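MRNA export protein (Chaetomium thermophilum, PDB 4WPM) is an NXF-family factor that probably takes part in exporting mRNA from the nucleus to the cytoplasm, represented here by its RNA recognition motif domain. Local coordinates at residues I22-L27 against L92-T97; S30-N35 against T86-T91. One frame throughout, in Å; residues are numbered along the deposited sequence.

Contact 1: I22-L27 against L92-T97. With SO4 (sulfate ion), chain C.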
loop_
_atom_site.group_PDB
_atom_site.type_symbol
_atom_site.label_atom_id
_atom_site.label_comp_id
_atom_site.label_asym_id
_atom_site.label_seq_id
_atom_site.Cartn_x
_atom_site.Cartn_y
_atom_site.Cartn_z
ATOM N N ILE A 22 1.800 1.476 13.122
ATOM C CA ILE A 22 1.075 0.368 12.510
ATOM C C ILE A 22 0.617 0.737 11.103
ATOM O O ILE A 22 0.080 1.823 10.882
ATOM C CB ILE A 22 -0.154 -0.040 13.355
ATOM C CG1 ILE A 22 0.270 -0.449 14.768
ATOM C CG2 ILE A 22 -0.934 -1.165 12.674
ATOM C CD1 ILE A 22 1.153 -1.684 14.829
ATOM N N LYS A 23 0.832 -0.178 10.162
ATOM C CA LYS A 23 0.355 -0.018 8.792
ATOM C C LYS A 23 -0.793 -0.984 8.519
ATOM O O LYS A 23 -0.688 -2.180 8.798
ATOM C CB LYS A 23 1.494 -0.254 7.799
ATOM C CG LYS A 23 2.595 0.795 7.865
ATOM C CD LYS A 23 3.690 0.565 6.823
ATOM C CE LYS A 23 3.170 0.603 5.392
ATOM N NZ LYS A 23 4.273 0.412 4.409
ATOM N N ILE A 24 -1.883 -0.455 7.970
ATOM C CA ILE A 24 -3.064 -1.254 7.654
ATOM C C ILE A 24 -3.376 -1.198 6.163
ATOM O O ILE A 24 -3.457 -0.119 5.577
ATOM C CB ILE A 24 -4.297 -0.774 8.445
ATOM C CG1 ILE A 24 -4.013 -0.799 9.948
ATOM C CG2 ILE A 24 -5.516 -1.632 8.116
ATOM C CD1 ILE A 24 -5.071 -0.111 10.786
ATOM N N LEU A 25 -3.556 -2.372 5.565
ATOM C CA LEU A 25 -3.854 -2.495 4.143
ATOM C C LEU A 25 -5.200 -3.181 3.935
ATOM O O LEU A 25 -5.545 -4.106 4.670
ATOM C CB LEU A 25 -2.748 -3.281 3.438
ATOM C CG LEU A 25 -2.748 -3.306 1.910
ATOM C CD1 LEU A 25 -2.638 -1.906 1.320
ATOM C CD2 LEU A 25 -1.616 -4.192 1.416
ATOM N N GLY A 26 -5.953 -2.727 2.936
ATOM C CA GLY A 26 -7.205 -3.366 2.561
ATOM C C GLY A 26 -8.438 -2.494 2.716
ATOM O O GLY A 26 -9.543 -2.918 2.376
ATOM N N LEU A 27 -8.263 -1.280 3.229
ATOM C CA LEU A 27 -9.389 -0.370 3.415
ATOM C C LEU A 27 -9.939 0.089 2.069
ATOM O O LEU A 27 -11.141 0.302 1.920
ATOM C CB LEU A 27 -8.980 0.843 4.255
ATOM C CG LEU A 27 -10.102 1.834 4.579
ATOM C CD1 LEU A 27 -11.183 1.183 5.431
ATOM C CD2 LEU A 27 -9.552 3.070 5.272
ATOM N N LEU A 92 -8.022 -7.438 5.876
ATOM C CA LEU A 92 -7.068 -6.482 6.422
ATOM C C LEU A 92 -5.700 -7.117 6.653
ATOM O O LEU A 92 -5.601 -8.212 7.209
ATOM C CB LEU A 92 -7.590 -5.895 7.738
ATOM C CG LEU A 92 -8.816 -4.976 7.681
ATOM C CD1 LEU A 92 -9.057 -4.351 9.046
ATOM C CD2 LEU A 92 -8.679 -3.895 6.615
ATOM N N THR A 93 -4.653 -6.422 6.216
ATOM C CA THR A 93 -3.281 -6.810 6.525
ATOM C C THR A 93 -2.712 -5.770 7.479
ATOM O O THR A 93 -2.480 -4.624 7.090
ATOM C CB THR A 93 -2.405 -6.899 5.261
ATOM O OG1 THR A 93 -3.037 -7.746 4.293
ATOM C CG2 THR A 93 -1.026 -7.453 5.596
ATOM N N ILE A 94 -2.490 -6.174 8.726
ATOM C CA ILE A 94 -2.012 -5.257 9.751
ATOM C C ILE A 94 -0.574 -5.617 10.121
ATOM O O ILE A 94 -0.288 -6.763 10.470
ATOM C CB ILE A 94 -2.915 -5.315 11.003
ATOM C CG1 ILE A 94 -4.392 -5.251 10.586
ATOM C CG2 ILE A 94 -2.513 -4.232 12.003
ATOM C CD1 ILE A 94 -5.374 -5.273 11.739
ATOM N N GLU A 95 0.324 -4.637 10.042
ATOM C CA GLU A 95 1.746 -4.868 10.292
ATOM C C GLU A 95 2.406 -3.736 11.075
ATOM O O GLU A 95 2.034 -2.570 10.938
ATOM C CB GLU A 95 2.493 -5.080 8.975
ATOM C CG GLU A 95 1.927 -6.199 8.116
ATOM C CD GLU A 95 2.701 -6.394 6.828
ATOM O OE1 GLU A 95 3.265 -5.405 6.314
ATOM O OE2 GLU A 95 2.747 -7.538 6.328
ATOM N N GLU A 96 3.387 -4.097 11.897
ATOM C CA GLU A 96 4.235 -3.120 12.570
ATOM C C GLU A 96 5.401 -2.752 11.657
ATOM O O GLU A 96 5.897 -3.592 10.904
ATOM C CB GLU A 96 4.756 -3.674 13.898
ATOM C CG GLU A 96 5.440 -2.636 14.770
ATOM C CD GLU A 96 6.048 -3.235 16.023
ATOM O OE1 GLU A 96 5.468 -4.199 16.566
ATOM O OE2 GLU A 96 7.105 -2.740 16.467
ATOM N N THR A 97 5.831 -1.494 11.721
ATOM C CA THR A 97 6.904 -1.004 10.863
ATOM C C THR A 97 7.747 0.061 11.554
ATOM O O THR A 97 7.256 0.785 12.421
ATOM C CB THR A 97 6.346 -0.411 9.554
ATOM O OG1 THR A 97 7.427 -0.064 8.680
ATOM C CG2 THR A 97 5.502 0.829 9.837
HETATM S S SO4 C . 9.385 -2.793 8.130
HETATM O O1 SO4 C . 10.520 -3.169 7.292
HETATM O O2 SO4 C . 8.907 -3.967 8.854
HETATM O O3 SO4 C . 9.805 -1.769 9.084
HETATM O O4 SO4 C . 8.311 -2.266 7.294
HETATM O O HOH W 1 -5.291 -6.804 2.669
#

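Contact 2: S30-N35 against T86-T91. With SO4 (sulfate ion), chain D.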
loop_
_atom_site.group_PDB
_atom_site.type_symbol
_atom_site.label_atom_id
_atom_site.label_comp_id
_atom_site.label_asym_id
_atom_site.label_seq_id
_atom_site.Cartn_x
_atom_site.Cartn_y
_atom_site.Cartn_z
ATOM N N SER A 30 -12.423 -2.170 0.617
ATOM C CA SER A 30 -13.607 -2.345 1.447
ATOM C C SER A 30 -14.752 -1.437 1.010
ATOM O O SER A 30 -14.567 -0.529 0.199
ATOM C CB SER A 30 -13.261 -2.077 2.911
ATOM O OG SER A 30 -13.460 -0.714 3.242
ATOM N N LYS A 31 -15.936 -1.691 1.559
ATOM C CA LYS A 31 -17.114 -0.884 1.265
ATOM C C LYS A 31 -17.024 0.495 1.911
ATOM O O LYS A 31 -17.652 1.448 1.451
ATOM C CB LYS A 31 -18.379 -1.601 1.738
ATOM C CG LYS A 31 -18.897 -2.637 0.757
ATOM C CD LYS A 31 -19.350 -3.898 1.468
ATOM C CE LYS A 31 -20.060 -4.849 0.520
ATOM N NZ LYS A 31 -21.295 -5.418 1.126
ATOM N N ALA A 32 -16.242 0.593 2.981
ATOM C CA ALA A 32 -16.091 1.850 3.705
ATOM C C ALA A 32 -15.274 2.864 2.908
ATOM O O ALA A 32 -15.236 4.044 3.253
ATOM C CB ALA A 32 -15.443 1.601 5.057
ATOM N N ALA A 33 -14.619 2.403 1.846
ATOM C CA ALA A 33 -13.750 3.261 1.047
ATOM C C ALA A 33 -14.522 4.418 0.420
ATOM O O ALA A 33 -13.976 5.503 0.217
ATOM C CB ALA A 33 -13.062 2.445 -0.034
ATOM N N SER A 34 -15.794 4.180 0.118
ATOM C CA SER A 34 -16.629 5.181 -0.539
ATOM C C SER A 34 -17.092 6.269 0.427
ATOM O O SER A 34 -17.771 7.213 0.023
ATOM C CB SER A 34 -17.845 4.513 -1.184
ATOM O OG SER A 34 -18.614 3.814 -0.221
ATOM N N ASN A 35 -16.728 6.139 1.699
ATOM C CA ASN A 35 -17.127 7.118 2.703
ATOM C C ASN A 35 -16.494 8.485 2.457
ATOM O O ASN A 35 -15.500 8.589 1.737
ATOM C CB ASN A 35 -16.753 6.627 4.102
ATOM C CG ASN A 35 -17.613 5.468 4.565
ATOM O OD1 ASN A 35 -18.370 4.888 3.786
ATOM N ND2 ASN A 35 -17.497 5.121 5.843
ATOM N N THR A 86 -11.571 -9.780 8.211
ATOM C CA THR A 86 -12.314 -9.097 7.162
ATOM C C THR A 86 -13.111 -7.930 7.738
ATOM O O THR A 86 -13.855 -8.094 8.706
ATOM C CB THR A 86 -13.277 -10.060 6.438
ATOM O OG1 THR A 86 -12.543 -11.175 5.918
ATOM C CG2 THR A 86 -13.995 -9.351 5.296
ATOM N N TYR A 87 -12.943 -6.754 7.140
ATOM C CA TYR A 87 -13.709 -5.572 7.519
ATOM C C TYR A 87 -14.390 -4.956 6.306
ATOM O O TYR A 87 -13.735 -4.613 5.321
ATOM C CB TYR A 87 -12.815 -4.530 8.190
ATOM C CG TYR A 87 -13.490 -3.184 8.337
ATOM C CD1 TYR A 87 -14.483 -2.983 9.286
ATOM C CD2 TYR A 87 -13.142 -2.118 7.517
ATOM C CE1 TYR A 87 -15.107 -1.757 9.419
ATOM C CE2 TYR A 87 -13.759 -0.888 7.643
ATOM C CZ TYR A 87 -14.741 -0.713 8.595
ATOM O OH TYR A 87 -15.361 0.508 8.725
ATOM N N ALA A 88 -15.709 -4.813 6.395
ATOM C CA ALA A 88 -16.507 -4.219 5.330
ATOM C C ALA A 88 -16.263 -4.925 3.996
ATOM O O ALA A 88 -16.264 -4.296 2.938
ATOM C CB ALA A 88 -16.206 -2.730 5.214
ATOM N N GLY A 89 -16.049 -6.236 4.062
ATOM C CA GLY A 89 -15.900 -7.050 2.870
ATOM C C GLY A 89 -14.503 -7.062 2.276
ATOM O O GLY A 89 -14.327 -7.435 1.116
ATOM N N ALA A 90 -13.511 -6.652 3.063
ATOM C CA ALA A 90 -12.123 -6.636 2.606
ATOM C C ALA A 90 -11.186 -7.199 3.670
ATOM O O ALA A 90 -11.321 -6.890 4.855
ATOM C CB ALA A 90 -11.706 -5.224 2.231
ATOM N N THR A 91 -10.233 -8.018 3.238
ATOM C CA THR A 91 -9.256 -8.604 4.148
ATOM C C THR A 91 -8.225 -7.563 4.567
ATOM O O THR A 91 -7.628 -6.892 3.724
ATOM C CB THR A 91 -8.533 -9.804 3.504
ATOM O OG1 THR A 91 -9.489 -10.799 3.121
ATOM C CG2 THR A 91 -7.527 -10.419 4.472
HETATM S S SO4 D . -9.915 -9.013 -0.559
HETATM O O1 SO4 D . -9.770 -7.948 0.430
HETATM O O2 SO4 D . -9.512 -10.286 0.032
HETATM O O3 SO4 D . -9.068 -8.723 -1.712
HETATM O O4 SO4 D . -11.308 -9.094 -0.987
#

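Contact 1: I22-L27 against L92-T97
Lys23 and Glu95 face each other across two antiparallel strands, 22-25 and 93-97, as a hydrogen-bonded pair. Lys23 N gives a nearly straight bond to Glu95 O (2.8 Å, 172°), and Glu95 N returns one to Lys23 O (2.9 Å). Leu25 and Thr93 form the next hydrogen-bonded pair, with Leu25 N to Thr93 O and Thr93 N to Leu25 O both at 2.9 Å. Between the two pairs, Ile24 and Ile94 are non-hydrogen-bonded, with CA-H...O contacts from both.

Apolar packing fills the face carrying Ile22, Ile24 and Ile94. With both CG2 atoms opposite their backbone N, Ile22 CG2 meets Ile94 CG2 at 3.5 Å; beta-branched residues suit this extended, buried backbone. Leu92 CD2 reaches Ile24 CG2, and Leu43 and Leu47 of helix 40-51 pack against this side. Gly26 leaves the strand at phi 118°, which suits glycine because a beta carbon would press on the preceding carbonyl O.

The other face, with Lys23, Leu25, Thr93 and Glu95, is mixed in polarity. The aliphatic part of Lys23 lies against Thr97, CG to CG2 3.5 Å, while its amine makes a cation-pi contact with Tyr66. Thr97 OG1 donates to sulfate O4 (2.7 Å). The pairing joins the first strand of the RNA recognition motif, 20-25, to the last, 90-97, apolar toward the helices and mixed on the face that binds RNA in many such motifs, here partly covered by Leu80 and Gln77 of the second subunit.

Contact 2: S30-N35 against T86-T91
Ser30, Ala88 and Lys31 bring the loop 30-35 against the hairpin 86-91. Ser30 fits a tight spot: its CB lies 3.5 Å from Tyr87 O and 3.6 Å from Ala90 CB, so a small side chain suits the place. Its OG has its main partner in Leu27 O and receives a weak bond from Ala32 N, which ties the loop to itself.

Ala88 and Gly89 are the central residues of the type I' turn from Tyr87 to Ala90, both with positive phi, which Gly89 takes easily and Ala88 less so. Lys31 N donates to Ala88 O at 3.0 Å (162°), the hydrogen bond between the two segments. The Ala88 methyl meets Ser30 CB at 3.8 Å.

Lys31 adds the aliphatic part of its chain: with a bend at chi2 (138°), CD comes to 3.4 Å from Ala88 O. Next along the loop, Ala32 CB meets the end of Tyr87 obliquely, 3.8 Å from OH and 4.0 Å from CE2.

Tyr87 OH is hydrogen-bonded to Ser42, and its ring meets Phe46, so the hairpin joining strands 86-87 and 90-97 rests on helix 40-51, with the loop leading into that helix packed alongside.

Overall arrangement
The centres of contacts 1 and 2 lie about 14 Å apart within one RNA recognition motif domain, and strand 90-97 serves both. Along the chain the order is 22-27, 30-35, 86-91, 92-97, so the loop-to-hairpin pairing falls between the two strands that pair in contact 1. Contact 1 pairs strand 20-25, which has 66-71 on its other side, with strand 90-97; in contact 2, strand 86-87 is outermost beside 90-97. The two meet directly: Gly26 O lies 3.2 Å from Ala90 CB, and Leu27 CD1 lies 4.0 Å from Tyr87 CE2. Together they bring the start of the motif (22-35) against its close (86-97), with helix 40-51 packed on both.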